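Local structure of peptidase, C14 family (Geobacter sulfurreducens PCA, 3BIJ) at residues A[31-36]-A[47-52]; A[37-42]-A[225-230]; A[62-67]-A[77-82]; A[117-122]-A[128-133]. The protein is of unknown function but has a caspase-like fold of the C14 peptidase family and is probably a cysteine-type endopeptidase. One frame throughout, in Å; residues are numbered along the deposited sequence.

Contact 1 of 4, residues A[31-36]-A[47-52]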
loop_
_atom_site.group_PDB
_atom_site.type_symbol
_atom_site.label_atom_id
_atom_site.label_comp_id
_atom_site.label_asym_id
_atom_site.label_seq_id
_atom_site.Cartn_x
_atom_site.Cartn_y
_atom_site.Cartn_z
ATOM N N ALA A 31 16.373 27.239 -7.605
ATOM C CA ALA A 31 15.739 27.241 -8.903
ATOM C C ALA A 31 14.444 28.043 -8.781
ATOM O O ALA A 31 14.161 28.893 -9.624
ATOM C CB ALA A 31 15.449 25.806 -9.363
ATOM N N ASP A 32 13.659 27.785 -7.736
ATOM C CA ASP A 32 12.402 28.523 -7.532
ATOM C C ASP A 32 12.633 30.032 -7.512
ATOM O O ASP A 32 11.893 30.792 -8.142
ATOM C CB ASP A 32 11.735 28.138 -6.208
ATOM C CG ASP A 32 11.054 26.788 -6.254
ATOM O OD1 ASP A 32 10.637 26.306 -5.182
ATOM O OD2 ASP A 32 10.930 26.206 -7.346
ATOM N N ALA A 33 13.649 30.467 -6.777
ATOM C CA ALA A 33 13.939 31.892 -6.687
ATOM C C ALA A 33 14.324 32.486 -8.049
ATOM O O ALA A 33 13.821 33.547 -8.432
ATOM C CB ALA A 33 15.037 32.140 -5.666
ATOM N N GLU A 34 15.203 31.803 -8.777
ATOM C CA GLU A 34 15.618 32.273 -10.097
ATOM C C GLU A 34 14.396 32.396 -11.007
ATOM O O GLU A 34 14.220 33.411 -11.688
ATOM C CB GLU A 34 16.644 31.314 -10.721
ATOM C CG GLU A 34 17.971 31.239 -9.953
ATOM C CD GLU A 34 18.999 30.277 -10.579
ATOM O OE1 GLU A 34 18.709 29.052 -10.708
ATOM O OE2 GLU A 34 20.109 30.753 -10.931
ATOM N N ASP A 35 13.544 31.372 -11.002
ATOM C CA ASP A 35 12.338 31.379 -11.823
ATOM C C ASP A 35 11.394 32.513 -11.426
ATOM O O ASP A 35 10.809 33.161 -12.291
ATOM C CB ASP A 35 11.608 30.036 -11.714
ATOM C CG ASP A 35 12.345 28.911 -12.422
ATOM O OD1 ASP A 35 12.010 27.731 -12.188
ATOM O OD2 ASP A 35 13.259 29.205 -13.216
HETATM N N MSE A 36 11.237 32.756 -10.129
HETATM C CA MSE A 36 10.359 33.836 -9.699
HETATM C C MSE A 36 10.997 35.162 -10.070
HETATM O O MSE A 36 10.323 36.065 -10.583
HETATM C CB MSE A 36 10.106 33.767 -8.195
HETATM C CG MSE A 36 9.313 32.532 -7.767
HETATM SE SE MSE A 36 7.493 32.500 -8.481
HETATM C CE MSE A 36 7.688 31.103 -9.780
ATOM N N VAL A 47 14.361 43.464 -9.396
ATOM C CA VAL A 47 14.588 42.265 -8.602
ATOM C C VAL A 47 15.950 42.126 -7.927
ATOM O O VAL A 47 16.978 42.540 -8.464
ATOM C CB VAL A 47 14.325 40.997 -9.459
ATOM C CG1 VAL A 47 15.197 41.023 -10.688
ATOM C CG2 VAL A 47 14.596 39.738 -8.642
ATOM N N THR A 48 15.924 41.532 -6.735
ATOM C CA THR A 48 17.106 41.273 -5.913
ATOM C C THR A 48 16.977 39.813 -5.489
ATOM O O THR A 48 15.994 39.441 -4.850
ATOM C CB THR A 48 17.097 42.134 -4.633
ATOM O OG1 THR A 48 17.006 43.516 -4.990
ATOM C CG2 THR A 48 18.354 41.903 -3.814
ATOM N N THR A 49 17.955 38.992 -5.841
ATOM C CA THR A 49 17.928 37.573 -5.504
ATOM C C THR A 49 18.923 37.218 -4.387
ATOM O O THR A 49 20.084 37.636 -4.412
ATOM C CB THR A 49 18.277 36.720 -6.753
ATOM O OG1 THR A 49 17.512 37.181 -7.869
ATOM C CG2 THR A 49 17.967 35.255 -6.516
ATOM N N LEU A 50 18.465 36.441 -3.410
ATOM C CA LEU A 50 19.318 36.004 -2.315
ATOM C C LEU A 50 19.285 34.485 -2.255
ATOM O O LEU A 50 18.235 33.892 -1.996
ATOM C CB LEU A 50 18.846 36.604 -0.990
ATOM C CG LEU A 50 19.020 38.128 -0.904
ATOM C CD1 LEU A 50 18.529 38.643 0.433
ATOM C CD2 LEU A 50 20.501 38.490 -1.091
HETATM N N MSE A 51 20.435 33.860 -2.506
HETATM C CA MSE A 51 20.537 32.403 -2.509
HETATM C C MSE A 51 21.215 31.905 -1.248
HETATM O O MSE A 51 22.261 32.408 -0.869
HETATM C CB MSE A 51 21.342 31.926 -3.721
HETATM C CG MSE A 51 21.005 32.618 -5.030
HETATM SE SE MSE A 51 19.422 31.938 -5.922
HETATM C CE MSE A 51 18.121 32.431 -4.693
ATOM N N THR A 52 20.611 30.902 -0.617
ATOM C CA THR A 52 21.111 30.302 0.616
ATOM C C THR A 52 22.042 31.196 1.454
ATOM O O THR A 52 21.571 32.041 2.218
ATOM C CB THR A 52 21.804 28.964 0.326
ATOM O OG1 THR A 52 23.012 29.202 -0.387
ATOM C CG2 THR A 52 20.909 28.083 -0.520
#
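Ala33 and Met51, the latter a selenomethionine, meet where helix 29-42 lies on strand 46-51, within the beta-alpha-beta unit that joins the neighbouring parallel strands 4-10 and 46-51. The helix segment runs antiparallel to strand 47-51, at 176°, with the two axes 9.0 Å apart at their closest, as expected of a crossover helix returning along its sheet. The packing is apolar. Ala33 faces the strand with its methyl group, and its CA lies 7.0 Å from the CA of Thr49, a short spacing that its small side chain permits. The Thr49 methyl CG2 makes a looser contact, 4.4 Å from Ala33 CB, while Ala8 of strand 4-10 also touches Ala33 and continues the floor beneath the helix. Glu34, at the solvent-facing margin, contributes only the aliphatic part of its chain: its CG lies 4.3 Å from Met51 SE. The polar interactions lie on other faces of the helix. Asp32 turns its carboxylate away from this strand, toward a salt bridge with Arg165 and a hydrogen bond to Gly221 N, and Asp35 pairs with Arg177 of the second subunit. The Met51 chain bends at both chi2 (-81°) and chi3 (66°), which curls its end back under the helix and sets the terminal methyl CE against Ala33 CB, at a modelled 3.2 Å that is unusually short and doubtful in its exact value.

Contact 2 of 4, residues A[37-42]-A[225-230]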
loop_
_atom_site.group_PDB
_atom_site.type_symbol
_atom_site.label_atom_id
_atom_site.label_comp_id
_atom_site.label_asym_id
_atom_site.label_seq_id
_atom_site.Cartn_x
_atom_site.Cartn_y
_atom_site.Cartn_z
ATOM N N ALA A 37 12.300 35.281 -9.828
ATOM C CA ALA A 37 13.022 36.511 -10.157
ATOM C C ALA A 37 12.954 36.788 -11.665
ATOM O O ALA A 37 12.853 37.938 -12.084
ATOM C CB ALA A 37 14.475 36.402 -9.704
ATOM N N ALA A 38 13.004 35.727 -12.470
ATOM C CA ALA A 38 12.924 35.869 -13.920
ATOM C C ALA A 38 11.573 36.467 -14.330
ATOM O O ALA A 38 11.510 37.382 -15.160
ATOM C CB ALA A 38 13.135 34.518 -14.612
ATOM N N ILE A 39 10.488 35.948 -13.758
ATOM C CA ILE A 39 9.153 36.459 -14.060
ATOM C C ILE A 39 9.070 37.908 -13.606
ATOM O O ILE A 39 8.601 38.765 -14.347
ATOM C CB ILE A 39 8.044 35.656 -13.327
ATOM C CG1 ILE A 39 7.926 34.262 -13.942
ATOM C CG2 ILE A 39 6.727 36.424 -13.368
ATOM C CD1 ILE A 39 6.861 33.378 -13.292
ATOM N N ALA A 40 9.534 38.187 -12.393
ATOM C CA ALA A 40 9.479 39.555 -11.882
ATOM C C ALA A 40 10.237 40.545 -12.767
ATOM O O ALA A 40 9.766 41.657 -13.018
ATOM C CB ALA A 40 10.017 39.607 -10.481
ATOM N N ALA A 41 11.409 40.140 -13.244
ATOM C CA ALA A 41 12.221 41.011 -14.087
ATOM C C ALA A 41 11.498 41.303 -15.387
ATOM O O ALA A 41 11.477 42.441 -15.849
ATOM C CB ALA A 41 13.569 40.355 -14.378
ATOM N N GLU A 42 10.901 40.267 -15.971
ATOM C CA GLU A 42 10.176 40.404 -17.224
ATOM C C GLU A 42 8.905 41.233 -17.061
ATOM O O GLU A 42 8.355 41.722 -18.039
ATOM C CB GLU A 42 9.832 39.020 -17.785
ATOM C CG GLU A 42 9.134 39.041 -19.144
ATOM C CD GLU A 42 7.636 39.339 -19.048
ATOM O OE1 GLU A 42 7.009 39.628 -20.099
ATOM O OE2 GLU A 42 7.083 39.279 -17.924
ATOM N N GLY A 225 6.499 24.876 -9.354
ATOM C CA GLY A 225 6.479 24.214 -10.646
ATOM C C GLY A 225 5.147 24.399 -11.350
ATOM O O GLY A 225 5.109 24.672 -12.547
ATOM N N GLN A 226 4.047 24.247 -10.618
ATOM C CA GLN A 226 2.744 24.418 -11.229
ATOM C C GLN A 226 2.426 25.886 -11.460
ATOM O O GLN A 226 1.658 26.230 -12.367
ATOM C CB GLN A 226 1.661 23.771 -10.381
ATOM C CG GLN A 226 1.809 22.277 -10.344
ATOM C CD GLN A 226 1.821 21.666 -11.726
ATOM O OE1 GLN A 226 2.595 20.753 -12.005
ATOM N NE2 GLN A 226 0.956 22.157 -12.601
ATOM N N LEU A 227 3.005 26.760 -10.641
ATOM C CA LEU A 227 2.781 28.186 -10.835
ATOM C C LEU A 227 3.377 28.511 -12.213
ATOM O O LEU A 227 2.718 29.121 -13.049
ATOM C CB LEU A 227 3.464 29.000 -9.716
ATOM C CG LEU A 227 3.389 30.538 -9.700
ATOM C CD1 LEU A 227 3.765 31.104 -8.311
ATOM C CD2 LEU A 227 4.324 31.081 -10.758
ATOM N N LEU A 228 4.608 28.074 -12.462
ATOM C CA LEU A 228 5.240 28.328 -13.752
ATOM C C LEU A 228 4.485 27.673 -14.904
ATOM O O LEU A 228 4.435 28.206 -16.015
ATOM C CB LEU A 228 6.683 27.826 -13.745
ATOM C CG LEU A 228 7.563 28.498 -12.697
ATOM C CD1 LEU A 228 8.917 27.800 -12.610
ATOM C CD2 LEU A 228 7.713 29.945 -13.039
ATOM N N ARG A 229 3.887 26.519 -14.657
ATOM C CA ARG A 229 3.165 25.851 -15.733
ATOM C C ARG A 229 1.885 26.584 -16.178
ATOM O O ARG A 229 1.588 26.625 -17.370
ATOM C CB ARG A 229 2.862 24.396 -15.344
ATOM C CG ARG A 229 1.964 23.665 -16.338
ATOM C CD ARG A 229 2.366 22.212 -16.582
ATOM N NE ARG A 229 3.397 22.103 -17.604
ATOM C CZ ARG A 229 3.555 21.045 -18.395
ATOM N NH1 ARG A 229 4.522 21.019 -19.303
ATOM N NH2 ARG A 229 2.736 20.010 -18.288
ATOM N N VAL A 230 1.128 27.162 -15.243
ATOM C CA VAL A 230 -0.088 27.875 -15.632
ATOM C C VAL A 230 0.295 29.254 -16.133
ATOM O O VAL A 230 -0.360 29.808 -17.001
ATOM C CB VAL A 230 -1.092 28.039 -14.460
ATOM C CG1 VAL A 230 -1.412 26.688 -13.848
ATOM C CG2 VAL A 230 -0.524 28.972 -13.412
#
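Ile39 extends from helix 29-42 across to helix 222-231 and places its terminal methyl CD1 against Leu228 CD2, at 3.5 Å. With CG1 opposite the carbonyl carbon (chi1 -70°) and chi2 at 180°, the extended arm ends in CD1, which does the touching for the whole residue. The two side chains cross obliquely, branch end against branch end, and the helix backbones stay well apart, with 9.0 Å between the CA atoms of Ile39 and Leu228. Leu227, one residue earlier on the same helix, adds a looser touch from its CD2, 4.3 Å from the same Ile39 methyl. That single CD1 therefore meets two successive leucines. All three side chains are buried, and Phe275 also packs on Ile39. The second subunit borders helix 222-231 as well: Arg229 forms a salt bridge with Asp97 of that chain, and Leu228, besides meeting Ile39, packs on its Arg177. Between the two segments the contact consists of methyl groups alone, which implies that these two helices, distant in sequence, are held here by burial and shape rather than by any directional bond.

Contact 3 of 4, residues A[62-67]-A[77-82]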
loop_
_atom_site.group_PDB
_atom_site.type_symbol
_atom_site.label_atom_id
_atom_site.label_comp_id
_atom_site.label_asym_id
_atom_site.label_seq_id
_atom_site.Cartn_x
_atom_site.Cartn_y
_atom_site.Cartn_z
ATOM N N ASP A 62 16.896 43.814 6.041
ATOM C CA ASP A 62 17.328 45.065 5.442
ATOM C C ASP A 62 16.723 45.310 4.067
ATOM O O ASP A 62 16.317 46.425 3.763
ATOM C CB ASP A 62 18.851 45.088 5.342
ATOM C CG ASP A 62 19.372 46.362 4.721
ATOM O OD1 ASP A 62 19.433 46.422 3.471
ATOM O OD2 ASP A 62 19.710 47.304 5.485
ATOM N N ALA A 63 16.674 44.274 3.230
ATOM C CA ALA A 63 16.105 44.413 1.892
ATOM C C ALA A 63 14.634 44.803 1.975
ATOM O O ALA A 63 14.196 45.748 1.312
ATOM C CB ALA A 63 16.256 43.115 1.115
ATOM N N ILE A 64 13.865 44.074 2.781
ATOM C CA ILE A 64 12.449 44.378 2.922
ATOM C C ILE A 64 12.316 45.788 3.478
ATOM O O ILE A 64 11.436 46.546 3.064
ATOM C CB ILE A 64 11.730 43.383 3.869
ATOM C CG1 ILE A 64 11.822 41.964 3.310
ATOM C CG2 ILE A 64 10.251 43.761 3.995
ATOM C CD1 ILE A 64 11.285 40.894 4.243
ATOM N N GLY A 65 13.202 46.140 4.406
ATOM C CA GLY A 65 13.160 47.467 5.000
ATOM C C GLY A 65 13.346 48.546 3.953
ATOM O O GLY A 65 12.619 49.543 3.920
ATOM N N LYS A 66 14.332 48.342 3.091
ATOM C CA LYS A 66 14.608 49.293 2.031
ATOM C C LYS A 66 13.327 49.501 1.232
ATOM O O LYS A 66 12.833 50.628 1.104
ATOM C CB LYS A 66 15.724 48.766 1.125
ATOM C CG LYS A 66 17.066 48.597 1.834
ATOM C CD LYS A 66 17.559 49.932 2.396
ATOM C CE LYS A 66 18.897 49.826 3.152
ATOM N NZ LYS A 66 20.046 49.363 2.310
ATOM N N ALA A 67 12.780 48.401 0.718
ATOM C CA ALA A 67 11.548 48.447 -0.066
ATOM C C ALA A 67 10.443 49.245 0.617
ATOM O O ALA A 67 9.860 50.142 0.012
ATOM C CB ALA A 67 11.061 47.040 -0.354
ATOM N N PHE A 77 5.241 45.707 -3.991
ATOM C CA PHE A 77 6.377 44.940 -3.515
ATOM C C PHE A 77 6.074 43.453 -3.667
ATOM O O PHE A 77 4.994 42.992 -3.303
ATOM C CB PHE A 77 6.641 45.256 -2.049
ATOM C CG PHE A 77 7.726 44.426 -1.444
ATOM C CD1 PHE A 77 9.018 44.484 -1.938
ATOM C CD2 PHE A 77 7.463 43.588 -0.368
ATOM C CE1 PHE A 77 10.040 43.718 -1.369
ATOM C CE2 PHE A 77 8.477 42.817 0.211
ATOM C CZ PHE A 77 9.764 42.885 -0.291
HETATM N N MSE A 78 7.023 42.706 -4.216
HETATM C CA MSE A 78 6.842 41.279 -4.386
HETATM C C MSE A 78 7.885 40.503 -3.593
HETATM O O MSE A 78 9.090 40.724 -3.749
HETATM C CB MSE A 78 6.960 40.888 -5.851
HETATM C CG MSE A 78 6.561 39.461 -6.099
HETATM SE SE MSE A 78 7.002 38.832 -7.839
HETATM C CE MSE A 78 7.903 37.205 -7.352
ATOM N N LEU A 79 7.418 39.586 -2.753
ATOM C CA LEU A 79 8.309 38.757 -1.947
ATOM C C LEU A 79 8.024 37.287 -2.193
ATOM O O LEU A 79 6.918 36.820 -1.940
ATOM C CB LEU A 79 8.119 39.054 -0.457
ATOM C CG LEU A 79 8.851 38.158 0.555
ATOM C CD1 LEU A 79 10.344 38.114 0.256
ATOM C CD2 LEU A 79 8.618 38.712 1.968
ATOM N N SER A 80 9.013 36.564 -2.695
ATOM C CA SER A 80 8.836 35.143 -2.931
ATOM C C SER A 80 9.861 34.439 -2.058
ATOM O O SER A 80 10.953 34.964 -1.847
ATOM C CB SER A 80 9.059 34.781 -4.402
ATOM O OG SER A 80 10.402 34.997 -4.778
ATOM N N TYR A 81 9.506 33.264 -1.544
ATOM C CA TYR A 81 10.403 32.522 -0.673
ATOM C C TYR A 81 10.294 31.018 -0.814
ATOM O O TYR A 81 9.202 30.448 -0.774
ATOM C CB TYR A 81 10.147 32.896 0.798
ATOM C CG TYR A 81 10.829 31.999 1.824
ATOM C CD1 TYR A 81 10.177 30.886 2.374
ATOM C CD2 TYR A 81 12.139 32.248 2.227
ATOM C CE1 TYR A 81 10.823 30.051 3.296
ATOM C CE2 TYR A 81 12.794 31.423 3.139
ATOM C CZ TYR A 81 12.135 30.326 3.669
ATOM O OH TYR A 81 12.790 29.504 4.562
ATOM N N SER A 82 11.442 30.382 -0.989
ATOM C CA SER A 82 11.495 28.941 -1.061
ATOM C C SER A 82 12.573 28.514 -0.090
ATOM O O SER A 82 13.747 28.855 -0.240
ATOM C CB SER A 82 11.793 28.456 -2.479
ATOM O OG SER A 82 10.624 28.535 -3.269
#
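Ala67 sets its CB against one side of the Phe77 ring, 3.6 Å from CE1 and equally near the adjoining CD1. One helical turn earlier, Ile64 reaches the far end of the same ring, its CG1 lying 4.2 Å from Phe77 CZ. Both approach the ring obliquely. Ile64 then continues past the phenylalanine, and its CD1 comes to 4.1 Å from Leu79 CD2, the two side chains meeting at about a right angle. Alternation along the strand puts Phe77 and Leu79 on the helix side, and Phe77 CG opposite its own backbone N (chi1 175°) stands the ring up toward the helix, where Ala67 meets its CD1-CE1 side and Ile64 its CZ end. In the next shell, Phe122 stacks on the Phe77 ring and also touches Ile64, and Leu7 of strand 4-10 packs on Ile64. The strand itself is fixed by backbone hydrogen bonds from Phe77 to Arg127 and Leu129, and from Met78 to Ile5 and Leu7. On the outer, exposed side of the helix, Lys66 and Asp62 form a salt bridge, weak as a hydrogen bond. The helix segment runs back along strand 77-82 at 163°, the axes 10.2 Å apart. A helix that turns an apolar face to a central strand, nearly antiparallel to it, is the layered alpha/beta packing of the caspase fold.

Contact 4 of 4, residues A[117-122]-A[128-133]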
loop_
_atom_site.group_PDB
_atom_site.type_symbol
_atom_site.label_atom_id
_atom_site.label_comp_id
_atom_site.label_asym_id
_atom_site.label_seq_id
_atom_site.Cartn_x
_atom_site.Cartn_y
_atom_site.Cartn_z
ATOM N N ALA A 117 5.663 42.178 10.899
ATOM C CA ALA A 117 5.924 43.572 11.272
ATOM C C ALA A 117 6.577 44.324 10.119
ATOM O O ALA A 117 6.247 45.485 9.848
ATOM C CB ALA A 117 6.817 43.643 12.504
ATOM N N LEU A 118 7.511 43.663 9.443
ATOM C CA LEU A 118 8.197 44.270 8.311
ATOM C C LEU A 118 7.179 44.629 7.224
ATOM O O LEU A 118 7.234 45.715 6.634
ATOM C CB LEU A 118 9.259 43.311 7.759
ATOM C CG LEU A 118 10.726 43.561 8.134
ATOM C CD1 LEU A 118 10.847 43.972 9.579
ATOM C CD2 LEU A 118 11.527 42.306 7.872
ATOM N N LEU A 119 6.238 43.727 6.969
ATOM C CA LEU A 119 5.222 43.992 5.957
ATOM C C LEU A 119 4.334 45.165 6.366
ATOM O O LEU A 119 3.740 45.829 5.514
ATOM C CB LEU A 119 4.360 42.748 5.732
ATOM C CG LEU A 119 5.097 41.530 5.170
ATOM C CD1 LEU A 119 4.117 40.391 5.003
ATOM C CD2 LEU A 119 5.742 41.860 3.841
ATOM N N GLY A 120 4.254 45.412 7.672
ATOM C CA GLY A 120 3.430 46.492 8.183
ATOM C C GLY A 120 4.081 47.851 8.033
ATOM O O GLY A 120 3.464 48.877 8.318
ATOM N N LYS A 121 5.330 47.863 7.583
ATOM C CA LYS A 121 6.054 49.119 7.402
ATOM C C LYS A 121 5.862 49.729 6.016
ATOM O O LYS A 121 6.426 50.782 5.711
ATOM C CB LYS A 121 7.551 48.918 7.657
ATOM C CG LYS A 121 7.907 48.694 9.110
ATOM C CD LYS A 121 9.390 48.466 9.272
ATOM C CE LYS A 121 9.724 48.155 10.720
ATOM N NZ LYS A 121 11.174 47.820 10.917
ATOM N N PHE A 122 5.070 49.069 5.176
ATOM C CA PHE A 122 4.816 49.563 3.828
ATOM C C PHE A 122 3.728 50.628 3.804
ATOM O O PHE A 122 2.871 50.672 4.684
ATOM C CB PHE A 122 4.425 48.411 2.886
ATOM C CG PHE A 122 5.582 47.536 2.471
ATOM C CD1 PHE A 122 6.055 46.536 3.309
ATOM C CD2 PHE A 122 6.223 47.742 1.251
ATOM C CE1 PHE A 122 7.148 45.755 2.939
ATOM C CE2 PHE A 122 7.317 46.964 0.876
ATOM C CZ PHE A 122 7.779 45.974 1.721
ATOM N N VAL A 128 1.288 44.437 -1.777
ATOM C CA VAL A 128 2.337 43.525 -1.322
ATOM C C VAL A 128 1.962 42.105 -1.736
ATOM O O VAL A 128 1.006 41.536 -1.216
ATOM C CB VAL A 128 2.505 43.576 0.222
ATOM C CG1 VAL A 128 3.584 42.612 0.660
ATOM C CG2 VAL A 128 2.867 44.989 0.658
ATOM N N LEU A 129 2.710 41.546 -2.681
ATOM C CA LEU A 129 2.455 40.196 -3.173
ATOM C C LEU A 129 3.500 39.241 -2.614
ATOM O O LEU A 129 4.686 39.406 -2.881
ATOM C CB LEU A 129 2.512 40.187 -4.697
ATOM C CG LEU A 129 2.264 38.853 -5.391
ATOM C CD1 LEU A 129 0.843 38.400 -5.148
ATOM C CD2 LEU A 129 2.543 39.020 -6.874
ATOM N N VAL A 130 3.067 38.240 -1.848
ATOM C CA VAL A 130 3.997 37.280 -1.237
ATOM C C VAL A 130 3.773 35.820 -1.664
ATOM O O VAL A 130 2.663 35.302 -1.563
ATOM C CB VAL A 130 3.903 37.317 0.322
ATOM C CG1 VAL A 130 4.922 36.374 0.916
ATOM C CG2 VAL A 130 4.112 38.724 0.847
ATOM N N PHE A 131 4.829 35.168 -2.146
ATOM C CA PHE A 131 4.753 33.761 -2.525
ATOM C C PHE A 131 5.646 33.000 -1.554
ATOM O O PHE A 131 6.841 33.292 -1.443
ATOM C CB PHE A 131 5.260 33.510 -3.948
ATOM C CG PHE A 131 4.327 33.989 -5.014
ATOM C CD1 PHE A 131 4.443 35.274 -5.540
ATOM C CD2 PHE A 131 3.297 33.167 -5.466
ATOM C CE1 PHE A 131 3.543 35.734 -6.501
ATOM C CE2 PHE A 131 2.391 33.615 -6.423
ATOM C CZ PHE A 131 2.512 34.906 -6.944
ATOM N N SER A 132 5.072 32.041 -0.838
ATOM C CA SER A 132 5.852 31.253 0.102
ATOM C C SER A 132 5.700 29.771 -0.219
ATOM O O SER A 132 4.717 29.157 0.184
ATOM C CB SER A 132 5.383 31.531 1.533
ATOM O OG SER A 132 6.110 30.763 2.486
ATOM N N ASP A 133 6.658 29.204 -0.955
ATOM C CA ASP A 133 6.613 27.784 -1.311
ATOM C C ASP A 133 7.334 27.059 -0.196
ATOM O O ASP A 133 8.439 26.542 -0.373
ATOM C CB ASP A 133 7.319 27.514 -2.645
ATOM C CG ASP A 133 7.077 26.103 -3.158
ATOM O OD1 ASP A 133 6.567 25.271 -2.376
ATOM O OD2 ASP A 133 7.401 25.825 -4.338
#
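Leu119 and Phe122 both press on Val128, each using a different methyl of the valine. Val128 holds CG1 opposite its backbone N (chi1 179°), which leaves CG2 beside that N, and the side chain forks toward two partners. CG1 lies 3.9 Å from Leu119 CD2, and the other branch, CG2, lies over one face of the Phe122 ring, 4.1 Å from its CG and displaced toward the rim rather than centred. Phe122 CG stands opposite the carbonyl carbon, beside the backbone N (chi1 -75°), which turns the ring toward the strand to receive that methyl, the two side chains meeting at about a right angle. Leu119 shares this first torsion and is stretched out beyond it (chi2 180°); its two methyls diverge at the tip: CD2 goes to Val128, while CD1 makes a loose touch, 4.5 Å, with Val130 CG2, two residues along the strand. A type I beta turn from Leu119 to Phe122 lets both residues serve the same strand. It bends the chain to bring the carbonyl carbon of Leu119 to the edge of the Phe122 ring, in its plane. Leu71 and Ala200 also border the phenylalanine. Strand 127-133 is held between strands 76-89 and 201-206. All four contacting side chains are buried and hydrocarbon, which implies that the turn from Leu119 to Phe122 is fastened to the sheet by close fit and exclusion of water rather than by polar bonds.

Overall arrangement
Contacts 1 and 2 share helix 29-42, centres 11 Å apart; Met36 bridges them, its CE 3.5 Å from both Leu227 CD2 and Leu228 CD2. Contacts 3 and 4, centres 7 Å apart, sit on adjacent parallel strands, probably hydrogen-bonded from Tyr81 N to Phe131 O (2.7 Å). Helix 29-42 packs on one side of the sheet, Ile64 and Leu119 on the other. Contact 1 meets the C-terminal ends of these strands: Asp32 OD1 probably hydrogen-bonds Ser82 OG (2.9 Å) and lies 3.4 Å from Asp133 OD2, with Arg165 beside both acids. In caspase-like peptidases the catalytic histidine and cysteine lie at or just beyond the equivalent ends; contacts 3 and 4 pack toward the opposite ends.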